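PDB 5F7U: cycloalternan-forming enzyme from Listeria monocytogenes serovar 1/2a, which belongs to glycoside hydrolase family 31, joins a TIM-barrel domain to a family 6 carbohydrate-binding module, and binds glucose units and magnesium ions. Local coordinates for residues Asp375-Val380 against Lys435-Lys440; Asn412-Thr417 against Asp428-Asn433; Met991-Ser996 against Gln1013-Pro1018; Asp1001-Val1006 against Ala1048-Gly1053. The protein carries 1 engineered substitution. One frame throughout, in Å; residues are numbered along the deposited sequence.

Contact 1: residues Asp375-Val380 against Lys435-Lys440; sequences DRESDV and KWTDPK. With MG (magnesium ion), chain J.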
# COMPACT_ATOMS: atom_id res chain seq x y z
N ASP A 375 8.84 -4.86 28.12
CA ASP A 375 9.72 -6.03 28.25
C ASP A 375 9.45 -6.86 29.48
O ASP A 375 10.28 -7.69 29.86
CB ASP A 375 11.20 -5.60 28.23
CG ASP A 375 11.64 -4.88 29.51
OD1 ASP A 375 10.83 -4.12 30.11
OD2 ASP A 375 12.82 -5.04 29.91
N ARG A 376 8.30 -6.64 30.12
CA ARG A 376 7.93 -7.39 31.32
C ARG A 376 6.43 -7.33 31.52
O ARG A 376 5.76 -6.48 30.94
CB ARG A 376 8.68 -6.85 32.55
CG ARG A 376 8.44 -5.37 32.85
CD ARG A 376 9.54 -4.83 33.77
NE ARG A 376 10.75 -4.53 32.99
CZ ARG A 376 11.99 -4.47 33.48
NH1 ARG A 376 12.24 -4.73 34.76
NH2 ARG A 376 13.00 -4.18 32.67
N GLU A 377 5.92 -8.23 32.35
CA GLU A 377 4.49 -8.28 32.63
C GLU A 377 3.93 -6.96 33.13
O GLU A 377 2.84 -6.56 32.71
CB GLU A 377 4.22 -9.38 33.65
CG GLU A 377 4.07 -10.70 32.94
CD GLU A 377 4.26 -11.91 33.84
OE1 GLU A 377 4.73 -11.80 35.00
OE2 GLU A 377 3.95 -13.00 33.32
N SER A 378 4.66 -6.26 34.00
CA SER A 378 4.13 -4.99 34.52
C SER A 378 4.02 -3.93 33.44
O SER A 378 3.16 -3.05 33.54
CB SER A 378 4.95 -4.46 35.69
OG SER A 378 6.33 -4.36 35.39
N ASP A 379 4.87 -4.01 32.41
CA ASP A 379 4.74 -3.10 31.25
C ASP A 379 3.46 -3.38 30.49
O ASP A 379 2.77 -2.45 30.04
CB ASP A 379 5.93 -3.22 30.26
CG ASP A 379 7.23 -2.55 30.76
OD1 ASP A 379 7.19 -1.77 31.73
OD2 ASP A 379 8.32 -2.80 30.17
N VAL A 380 3.15 -4.67 30.31
CA VAL A 380 1.93 -5.08 29.60
C VAL A 380 0.70 -4.64 30.42
O VAL A 380 -0.22 -4.03 29.87
CB VAL A 380 1.90 -6.59 29.29
CG1 VAL A 380 0.55 -7.03 28.73
CG2 VAL A 380 3.00 -6.95 28.29
N LYS A 435 10.78 -11.32 34.71
CA LYS A 435 9.97 -10.41 33.90
C LYS A 435 8.66 -11.02 33.39
O LYS A 435 7.70 -10.28 33.10
CB LYS A 435 10.80 -9.85 32.74
CG LYS A 435 11.93 -8.96 33.24
CD LYS A 435 12.94 -8.62 32.14
CE LYS A 435 14.07 -7.81 32.74
NZ LYS A 435 15.25 -7.76 31.83
N TRP A 436 8.62 -12.35 33.32
CA TRP A 436 7.46 -13.06 32.79
C TRP A 436 7.18 -14.26 33.65
O TRP A 436 7.63 -15.37 33.35
CB TRP A 436 7.68 -13.51 31.35
CG TRP A 436 8.12 -12.43 30.44
CD1 TRP A 436 9.40 -12.19 30.01
CD2 TRP A 436 7.30 -11.40 29.85
NE1 TRP A 436 9.42 -11.10 29.17
CE2 TRP A 436 8.16 -10.59 29.07
CE3 TRP A 436 5.93 -11.09 29.90
CZ2 TRP A 436 7.69 -9.49 28.34
CZ3 TRP A 436 5.46 -9.99 29.17
CH2 TRP A 436 6.34 -9.21 28.41
N THR A 437 6.44 -14.05 34.72
CA THR A 437 6.17 -15.15 35.66
C THR A 437 4.99 -16.03 35.20
O THR A 437 4.86 -17.17 35.67
CB THR A 437 5.87 -14.66 37.09
OG1 THR A 437 4.68 -13.86 37.07
CG2 THR A 437 7.03 -13.88 37.67
N ASP A 438 4.14 -15.51 34.31
CA ASP A 438 2.98 -16.27 33.83
C ASP A 438 2.57 -15.79 32.43
O ASP A 438 1.60 -15.04 32.31
CB ASP A 438 1.82 -16.14 34.84
CG ASP A 438 0.53 -16.84 34.40
OD1 ASP A 438 0.54 -17.71 33.49
OD2 ASP A 438 -0.52 -16.52 35.01
N PRO A 439 3.30 -16.23 31.37
CA PRO A 439 2.96 -15.74 30.01
C PRO A 439 1.52 -16.05 29.58
O PRO A 439 0.85 -15.21 28.95
CB PRO A 439 3.99 -16.44 29.11
CG PRO A 439 5.13 -16.76 30.02
CD PRO A 439 4.50 -17.08 31.35
N LYS A 440 1.04 -17.24 29.93
CA LYS A 440 -0.35 -17.64 29.65
C LYS A 440 -1.33 -16.64 30.28
O LYS A 440 -2.23 -16.15 29.60
CB LYS A 440 -0.59 -19.04 30.23
CG LYS A 440 -1.66 -19.83 29.52
CD LYS A 440 -1.60 -21.31 29.93
CE LYS A 440 -2.38 -21.59 31.20
NZ LYS A 440 -2.56 -23.06 31.41
MG MG J . 10.34 -1.99 29.91
O HOH W 1 11.74 -9.45 28.35
O HOH W 2 14.53 -7.08 29.31
O HOH W 3 10.56 -1.74 32.07
O HOH W 4 9.34 0.11 30.00
O HOH W 5 12.52 -1.60 29.18
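Glu377 OE1 is gripped twice by Thr437, from OG1 at 2.9 Å on the syn side of the carboxylate and from the backbone N at 2.8 Å, which approaches from above the carboxylate plane. The second oxygen, Glu377 OE2, takes the N-H of Asp438 on its own syn lone pair at 2.7 Å. Three donors thus hold the carboxylate and fix its rotation. The chain of Glu377 runs extended beyond CG to reach them, and its CG comes within 3.6 Å of Trp436 CE3. One face of that indole lies against the backbone of Arg376 and Glu377, while Val380 CG2 meets the rim near CZ3. A backbone bond from Glu377 N to Lys435 O, 2.8 Å long, closes the same seam. In the family 31 TIM barrel, helices 377-389 and 439-448 follow the first and second barrel strands, and the contact joins their N-terminal ends. Asp438 is the N-cap of the second helix, its OD1 bonded to Gly441 N. Because Glu377 OE2 accepts the N-H of this N-cap residue, the helix dipole would probably favour its negative charge. At the other end of the contact, a bend at chi3 (80°) turns the Arg376 guanidinium back to grip Asp375 side-on, NE to OD1 and NH2 to OD2, with Lys435 CE over one face. Asp375 OD1 and Asp379 OD2 each bind the magnesium ion at 2.2 Å, with Glu373 O and three waters completing the site. A water bridges Lys435 NZ and Asp375 OD2.

Contact 2: residues Asn412-Thr417 against Asp428-Asn433; sequences NNATYT and DDFTFN. With GLC (alpha-D-glucopyranose), chain C.
Tyr416 meets Phe430 through CD2, 3.7 Å from CD1 at the rim of the phenylalanine ring, while a bound glucose lies over a face of the tyrosine ring with its C2 above the centre. The two side chains lie side by side, pointing the same way, with their ring planes 81° apart. Around the sugar, Tyr416 N donates to O2, Tyr416 O accepts from O2 and O3, and Tyr416 OH pairs with O6 at 2.8 Å. With CG between the backbone N and the carbonyl carbon (chi1 53°), the tyrosine ring stands beside its own backbone, and both can serve one glucose. The backbone behind it is held by a single antiparallel bridge within the long loop between barrel strand 396-399 and helix 439-448: Thr415 N bonds Thr431 O and Thr431 N bonds Thr415 O, each at 2.9 Å. Next along, one amide nitrogen serves two acceptors in its plane, Asn433 ND2 reaching Asn413 O at 3.0 Å and Thr415 OG1 at 3.2 Å. Ala414 CB packs on Phe432 CD1 at 3.9 Å. Farther out, Phe425 stacks on Phe430 and turns edge-to-face to Tyr416, and Glu469 and Gln470 bind the glucose as well.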
# COMPACT_ATOMS: atom_id res chain seq x y z
N ASN A 412 11.73 -14.57 28.05
CA ASN A 412 12.84 -14.05 28.85
C ASN A 412 12.77 -14.54 30.31
O ASN A 412 11.68 -14.61 30.90
CB ASN A 412 12.86 -12.52 28.81
CG ASN A 412 14.25 -11.96 29.03
OD1 ASN A 412 15.23 -12.73 29.13
ND2 ASN A 412 14.36 -10.63 29.07
N ASN A 413 13.93 -14.90 30.85
CA ASN A 413 14.09 -15.36 32.24
C ASN A 413 13.52 -16.76 32.54
O ASN A 413 13.64 -17.23 33.68
CB ASN A 413 13.51 -14.37 33.29
CG ASN A 413 14.05 -12.94 33.18
OD1 ASN A 413 13.36 -12.01 33.59
ND2 ASN A 413 15.26 -12.76 32.65
N ALA A 414 12.94 -17.43 31.54
CA ALA A 414 12.42 -18.80 31.75
C ALA A 414 13.57 -19.78 31.93
O ALA A 414 14.58 -19.70 31.23
CB ALA A 414 11.52 -19.23 30.60
N THR A 415 13.41 -20.69 32.88
CA THR A 415 14.40 -21.75 33.09
C THR A 415 13.77 -23.08 32.68
O THR A 415 12.54 -23.20 32.64
CB THR A 415 14.94 -21.77 34.52
OG1 THR A 415 13.86 -21.93 35.46
CG2 THR A 415 15.71 -20.49 34.83
N TYR A 416 14.63 -24.06 32.37
CA TYR A 416 14.22 -25.34 31.75
C TYR A 416 15.45 -26.25 31.61
O TYR A 416 16.59 -25.78 31.65
CB TYR A 416 13.63 -25.10 30.34
CG TYR A 416 14.54 -24.28 29.45
CD1 TYR A 416 15.53 -24.90 28.67
CD2 TYR A 416 14.45 -22.88 29.42
CE1 TYR A 416 16.39 -24.15 27.87
CE2 TYR A 416 15.30 -22.12 28.61
CZ TYR A 416 16.27 -22.76 27.85
OH TYR A 416 17.10 -22.02 27.06
N THR A 417 15.21 -27.55 31.42
CA THR A 417 16.27 -28.45 31.02
C THR A 417 16.41 -28.33 29.50
O THR A 417 15.43 -28.54 28.76
CB THR A 417 15.98 -29.89 31.46
OG1 THR A 417 15.86 -29.91 32.89
CG2 THR A 417 17.10 -30.86 31.03
N ASP A 428 4.67 -26.71 29.92
CA ASP A 428 5.03 -27.38 31.18
C ASP A 428 6.52 -27.60 31.37
O ASP A 428 6.95 -27.89 32.49
CB ASP A 428 4.32 -28.74 31.28
CG ASP A 428 2.82 -28.61 31.47
OD1 ASP A 428 2.33 -27.48 31.70
OD2 ASP A 428 2.12 -29.64 31.38
N ASP A 429 7.30 -27.51 30.29
CA ASP A 429 8.75 -27.68 30.39
C ASP A 429 9.43 -26.49 31.09
O ASP A 429 10.55 -26.61 31.56
CB ASP A 429 9.37 -27.89 29.00
CG ASP A 429 9.10 -29.28 28.43
OD1 ASP A 429 9.07 -30.28 29.19
OD2 ASP A 429 8.94 -29.39 27.19
N PHE A 430 8.74 -25.35 31.14
CA PHE A 430 9.37 -24.11 31.63
C PHE A 430 8.99 -23.80 33.06
O PHE A 430 7.88 -24.12 33.49
CB PHE A 430 8.99 -22.94 30.74
CG PHE A 430 9.43 -23.10 29.33
CD1 PHE A 430 10.78 -22.93 28.98
CD2 PHE A 430 8.51 -23.41 28.33
CE1 PHE A 430 11.20 -23.06 27.66
CE2 PHE A 430 8.92 -23.55 27.00
CZ PHE A 430 10.27 -23.36 26.67
N THR A 431 9.93 -23.22 33.79
CA THR A 431 9.67 -22.50 35.02
C THR A 431 9.78 -21.01 34.66
O THR A 431 10.84 -20.54 34.23
CB THR A 431 10.70 -22.88 36.11
OG1 THR A 431 10.62 -24.28 36.35
CG2 THR A 431 10.44 -22.14 37.42
N PHE A 432 8.69 -20.29 34.84
CA PHE A 432 8.65 -18.88 34.43
C PHE A 432 9.02 -17.97 35.60
O PHE A 432 8.55 -18.15 36.70
CB PHE A 432 7.30 -18.54 33.81
CG PHE A 432 7.06 -19.27 32.51
CD1 PHE A 432 7.76 -18.90 31.36
CD2 PHE A 432 6.15 -20.33 32.44
CE1 PHE A 432 7.54 -19.57 30.15
CE2 PHE A 432 5.92 -20.99 31.24
CZ PHE A 432 6.62 -20.61 30.10
N ASN A 433 9.93 -17.03 35.33
CA ASN A 433 10.58 -16.23 36.36
C ASN A 433 10.65 -14.76 35.96
O ASN A 433 10.46 -14.41 34.79
CB ASN A 433 12.03 -16.71 36.60
CG ASN A 433 12.15 -18.19 36.88
OD1 ASN A 433 11.79 -18.67 37.95
ND2 ASN A 433 12.70 -18.93 35.92
C1 GLC C . 18.12 -21.49 30.80
C2 GLC C . 18.11 -22.95 31.29
C3 GLC C . 19.52 -23.54 31.32
C4 GLC C . 20.22 -23.37 29.97
C5 GLC C . 20.18 -21.91 29.50
C6 GLC C . 20.69 -21.76 28.08
O2 GLC C . 17.54 -23.02 32.60
O3 GLC C . 19.45 -24.94 31.63
O4 GLC C . 21.58 -23.80 30.07
O5 GLC C . 18.83 -21.40 29.55
O6 GLC C . 19.85 -22.51 27.19
O HOH W 6 9.99 -16.45 32.46
O HOH W 7 12.58 -28.57 31.56

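Contact 3: residues Met991-Ser996 against Gln1013-Pro1018; sequences MEVRYS and QQITLP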
# COMPACT_ATOMS: atom_id res chain seq x y z
N MET A 991 -34.14 27.95 -7.13
CA MET A 991 -33.27 28.16 -5.98
C MET A 991 -34.06 28.75 -4.81
O MET A 991 -34.58 29.87 -4.92
CB MET A 991 -32.09 29.06 -6.38
CG MET A 991 -31.15 29.38 -5.23
SD MET A 991 -29.70 30.33 -5.74
CE MET A 991 -30.44 31.89 -6.25
N GLU A 992 -34.21 27.98 -3.72
CA GLU A 992 -34.80 28.49 -2.48
C GLU A 992 -33.75 29.28 -1.73
O GLU A 992 -32.64 28.81 -1.56
CB GLU A 992 -35.24 27.35 -1.56
CG GLU A 992 -36.41 26.52 -2.04
CD GLU A 992 -36.88 25.52 -0.99
OE1 GLU A 992 -36.16 25.29 0.01
OE2 GLU A 992 -37.98 24.97 -1.13
N VAL A 993 -34.10 30.49 -1.32
CA VAL A 993 -33.22 31.35 -0.52
C VAL A 993 -33.88 31.51 0.85
O VAL A 993 -34.95 32.13 0.94
CB VAL A 993 -32.97 32.73 -1.20
CG1 VAL A 993 -32.11 33.63 -0.29
CG2 VAL A 993 -32.30 32.55 -2.57
N ARG A 994 -33.25 30.96 1.89
CA ARG A 994 -33.77 31.04 3.25
C ARG A 994 -33.04 32.11 4.04
O ARG A 994 -31.82 32.09 4.16
CB ARG A 994 -33.72 29.68 3.96
CG ARG A 994 -34.45 29.67 5.30
CD ARG A 994 -34.68 28.27 5.82
NE ARG A 994 -35.61 28.22 6.96
CZ ARG A 994 -35.27 27.98 8.23
NH1 ARG A 994 -34.00 27.78 8.57
NH2 ARG A 994 -36.22 27.94 9.16
N TYR A 995 -33.82 33.03 4.60
CA TYR A 995 -33.26 34.26 5.16
C TYR A 995 -34.19 34.79 6.24
O TYR A 995 -35.35 34.38 6.34
CB TYR A 995 -33.12 35.33 4.05
CG TYR A 995 -34.49 35.86 3.65
CD1 TYR A 995 -35.33 35.10 2.83
CD2 TYR A 995 -34.96 37.07 4.16
CE1 TYR A 995 -36.61 35.54 2.50
CE2 TYR A 995 -36.23 37.53 3.83
CZ TYR A 995 -37.04 36.76 3.01
OH TYR A 995 -38.29 37.23 2.71
N SER A 996 -33.69 35.76 6.99
CA SER A 996 -34.56 36.55 7.85
C SER A 996 -34.34 38.04 7.54
O SER A 996 -33.23 38.45 7.19
CB SER A 996 -34.27 36.24 9.32
OG SER A 996 -35.18 36.90 10.17
N GLN A 1013 -29.35 38.82 -11.78
CA GLN A 1013 -30.76 39.19 -11.52
C GLN A 1013 -30.86 39.75 -10.13
O GLN A 1013 -30.01 39.47 -9.28
CB GLN A 1013 -31.68 37.98 -11.68
CG GLN A 1013 -31.35 36.82 -10.76
CD GLN A 1013 -32.31 35.67 -10.93
OE1 GLN A 1013 -33.52 35.82 -10.70
NE2 GLN A 1013 -31.80 34.53 -11.35
N GLN A 1014 -31.92 40.52 -9.88
CA GLN A 1014 -32.17 41.04 -8.55
C GLN A 1014 -33.33 40.29 -7.91
O GLN A 1014 -34.33 40.00 -8.57
CB GLN A 1014 -32.44 42.55 -8.58
CG GLN A 1014 -32.31 43.21 -7.21
CD GLN A 1014 -32.55 44.71 -7.21
OE1 GLN A 1014 -33.56 45.20 -7.72
NE2 GLN A 1014 -31.63 45.45 -6.60
N ILE A 1015 -33.19 39.97 -6.62
CA ILE A 1015 -34.21 39.21 -5.91
C ILE A 1015 -34.78 40.04 -4.77
O ILE A 1015 -34.07 40.84 -4.16
CB ILE A 1015 -33.69 37.85 -5.38
CG1 ILE A 1015 -32.64 38.03 -4.28
CG2 ILE A 1015 -33.14 37.02 -6.55
CD1 ILE A 1015 -32.18 36.73 -3.61
N THR A 1016 -36.06 39.82 -4.51
CA THR A 1016 -36.80 40.53 -3.46
C THR A 1016 -37.01 39.60 -2.30
O THR A 1016 -37.48 38.46 -2.46
CB THR A 1016 -38.15 41.03 -3.98
OG1 THR A 1016 -37.92 42.03 -4.98
CG2 THR A 1016 -38.98 41.66 -2.86
N LEU A 1017 -36.64 40.08 -1.12
CA LEU A 1017 -36.72 39.30 0.09
C LEU A 1017 -37.62 40.06 1.06
O LEU A 1017 -37.14 40.95 1.77
CB LEU A 1017 -35.32 39.11 0.66
CG LEU A 1017 -34.32 38.44 -0.29
CD1 LEU A 1017 -32.89 38.65 0.19
CD2 LEU A 1017 -34.66 36.96 -0.42
N PRO A 1018 -38.93 39.75 1.08
CA PRO A 1018 -39.88 40.47 1.95
C PRO A 1018 -39.53 40.42 3.44
O PRO A 1018 -38.93 39.46 3.91
CB PRO A 1018 -41.22 39.77 1.70
CG PRO A 1018 -41.07 39.12 0.37
CD PRO A 1018 -39.62 38.75 0.24
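Tyr995 holds its CG between the backbone N and the carbonyl carbon (chi1 72°), and this rotation lays the ring across Leu1017. With the leucine CG beside its own backbone N, the two side chains slide past each other in opposite directions. Leu1017 CB then stands over one face of the tyrosine in a CH-pi contact, 3.9 Å from the ring centroid and 22° off the normal. Leu1017 CD2 reaches farther along the ring, 3.8 Å from Tyr995 CE1. Beyond the ring, Tyr995 OH donates to Pro1018 O at 2.6 Å, in the carbonyl plane and on a lone pair; Asn1027 ND2 is also hydrogen-bonded to the hydroxyl. The carbonyl oxygen lies at the ring edge, close to the ring plane, and the bond pins the phenol where strand 1013-1017 has just ended. Pro1018 CD also touches the hydroxyl, at 3.2 Å from Tyr995 OH. Deeper in, Val993 packs by CG1 on Leu1017 CD2 at 4.2 Å and by CG2 on Ile1015 CD1 at 4.3 Å. The segments' axes pass 9.7 Å apart at 48°, a spacing bridged by side chains, as between the facing sheets of the beta-sandwich known for family 6 carbohydrate-binding modules. On one side strand 987-996 pairs with strands 1027-1035 and 1054-1062; on the other, strand 1011-1017 lies outermost beside strand 1002-1008, and Phe1044 of strand 1039-1045 packs on both Val993 and Ile1015.

Contact 4: residues Asp1001-Val1006 against Ala1048-Gly1053; sequences DATRTV and ADDTAG. With GLC (alpha-D-glucopyranose), chain D.
Arg1004 turns the edge of its guanidinium to the backbone of Thr1051-Gly1053, with Thr1051 O and Gly1053 CA in its plane and Ala1052 O slightly tilted from it, while Phe969 makes a cation-pi contact with the group. The grip on Ala1052 O is end-on, from NH1 at 2.7 Å and NH2 at 2.8 Å; a further bond from NH2 to Thr1051 O is weak. A bend at chi2 (-68°) curls the chain back along its own strand, and NH2 also donates to Thr1003 O. The second flat group, the carboxylate of Asp1050, is clasped by two threonines of strand 1002-1008. Thr1003 OG1 reaches OD1 on the anti lone pair at 2.9 Å, and Thr1005 OG1 meets OD2 on the syn side at 2.8 Å. Gln1014 NE2 adds a bond to OD1 and Glu1047 N one to OD2, which leaves the buried carboxylate well supplied with donors. Between the two groups Thr1003 N bonds Thr1051 O at 3.2 Å, and Ala1002 CB packs on Ala1052 CB at 3.8 Å. Segment 1048-1053 belongs to the loop between strands 1039-1045 and 1054-1062 of the carbohydrate-binding module, where Gly1053 N points nearly straight at O6 of a glucose, 2.8 Å away. Because the arginine holds the carbonyl of the same peptide that gives this N-H, its positive charge would probably polarise the peptide and strengthen the donor offered to the sugar.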
# COMPACT_ATOMS: atom_id res chain seq x y z
N ASP A 1001 -38.37 45.01 4.07
CA ASP A 1001 -38.09 44.36 2.77
C ASP A 1001 -36.65 44.59 2.34
O ASP A 1001 -36.11 45.69 2.48
CB ASP A 1001 -39.01 44.91 1.66
CG ASP A 1001 -40.46 44.50 1.82
OD1 ASP A 1001 -40.79 43.72 2.74
OD2 ASP A 1001 -41.29 44.98 1.02
N ALA A 1002 -36.03 43.54 1.81
CA ALA A 1002 -34.67 43.64 1.35
C ALA A 1002 -34.57 43.23 -0.11
O ALA A 1002 -35.48 42.56 -0.64
CB ALA A 1002 -33.77 42.76 2.20
N THR A 1003 -33.49 43.65 -0.76
CA THR A 1003 -33.12 43.11 -2.08
C THR A 1003 -31.64 42.75 -2.10
O THR A 1003 -30.81 43.39 -1.44
CB THR A 1003 -33.40 44.06 -3.27
OG1 THR A 1003 -32.56 45.22 -3.17
CG2 THR A 1003 -34.87 44.51 -3.34
N ARG A 1004 -31.32 41.70 -2.86
CA ARG A 1004 -29.94 41.31 -3.15
C ARG A 1004 -29.79 41.01 -4.64
O ARG A 1004 -30.77 40.72 -5.33
CB ARG A 1004 -29.49 40.10 -2.32
CG ARG A 1004 -29.40 40.34 -0.82
CD ARG A 1004 -28.27 41.29 -0.44
NE ARG A 1004 -28.17 41.43 1.02
CZ ARG A 1004 -28.96 42.21 1.77
NH1 ARG A 1004 -28.76 42.27 3.08
NH2 ARG A 1004 -29.94 42.94 1.22
N THR A 1005 -28.56 41.09 -5.12
CA THR A 1005 -28.26 40.83 -6.52
C THR A 1005 -27.59 39.48 -6.58
O THR A 1005 -26.74 39.16 -5.73
CB THR A 1005 -27.37 41.96 -7.09
OG1 THR A 1005 -28.09 43.19 -7.03
CG2 THR A 1005 -27.00 41.70 -8.53
N VAL A 1006 -28.00 38.66 -7.55
CA VAL A 1006 -27.46 37.31 -7.72
C VAL A 1006 -26.85 37.20 -9.12
O VAL A 1006 -27.43 37.70 -10.08
CB VAL A 1006 -28.54 36.22 -7.53
CG1 VAL A 1006 -27.88 34.85 -7.35
CG2 VAL A 1006 -29.39 36.53 -6.30
N ALA A 1048 -25.20 48.75 -5.18
CA ALA A 1048 -25.69 50.11 -4.90
C ALA A 1048 -27.22 50.23 -4.91
O ALA A 1048 -27.78 50.98 -4.11
CB ALA A 1048 -25.04 51.11 -5.85
N ASP A 1049 -27.88 49.48 -5.79
CA ASP A 1049 -29.34 49.48 -5.85
C ASP A 1049 -30.00 48.40 -4.96
O ASP A 1049 -31.18 48.06 -5.15
CB ASP A 1049 -29.84 49.43 -7.31
CG ASP A 1049 -29.46 48.14 -8.04
OD1 ASP A 1049 -28.63 47.33 -7.55
OD2 ASP A 1049 -30.01 47.93 -9.14
N ASP A 1050 -29.24 47.85 -4.01
CA ASP A 1050 -29.79 46.92 -3.04
C ASP A 1050 -30.08 47.60 -1.71
O ASP A 1050 -29.60 48.71 -1.45
CB ASP A 1050 -28.87 45.70 -2.88
CG ASP A 1050 -28.98 44.74 -4.04
OD1 ASP A 1050 -30.11 44.46 -4.48
OD2 ASP A 1050 -27.92 44.26 -4.50
N THR A 1051 -30.87 46.93 -0.89
CA THR A 1051 -31.33 47.55 0.35
C THR A 1051 -31.52 46.56 1.50
O THR A 1051 -31.82 45.38 1.29
CB THR A 1051 -32.58 48.46 0.11
OG1 THR A 1051 -32.73 49.36 1.21
CG2 THR A 1051 -33.85 47.67 -0.09
N ALA A 1052 -31.28 47.06 2.72
CA ALA A 1052 -31.65 46.42 3.99
C ALA A 1052 -30.80 45.24 4.40
O ALA A 1052 -30.22 44.54 3.56
CB ALA A 1052 -33.13 46.06 4.03
N GLY A 1053 -30.71 45.03 5.72
CA GLY A 1053 -30.00 43.90 6.27
C GLY A 1053 -30.84 42.64 6.26
O GLY A 1053 -32.07 42.70 6.41
C1 GLC D . -28.75 45.66 9.79
C2 GLC D . -28.30 47.09 10.12
C3 GLC D . -29.43 47.86 10.83
C4 GLC D . -30.74 47.80 10.04
C5 GLC D . -31.09 46.37 9.61
C6 GLC D . -32.24 46.30 8.61
O2 GLC D . -27.11 47.04 10.90
O3 GLC D . -29.03 49.22 11.04
O4 GLC D . -31.82 48.34 10.82
O5 GLC D . -29.95 45.73 9.00
O6 GLC D . -31.89 46.96 7.39
O HOH W 8 -33.50 47.66 -3.44

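How the contacts relate
From the N terminus, contact 1 opens first and closes only after contact 2, nested inside it, when Lys435-Lys440 returns to Asp375-Val380 and ties the starts of two successive barrel helices. Contact 2 folds the excursion between barrel strand 396-399 and helix 439-448 on itself. They touch: Asn413 OD1 probably bonds Lys435 N, and Phe432 packs on Pro439. Contacts 3 and 4 follow far along the chain in the carbohydrate-binding module, contact 3 centred about 69 Å from the centre of contact 1. Their segments alternate, so the two loops cross. Strands 1002-1008 and 1011-1017 are sheet neighbours; contact 3 joins the second to strand 987-996 of the other sheet, and contact 4 ties the first to a sugar-binding loop.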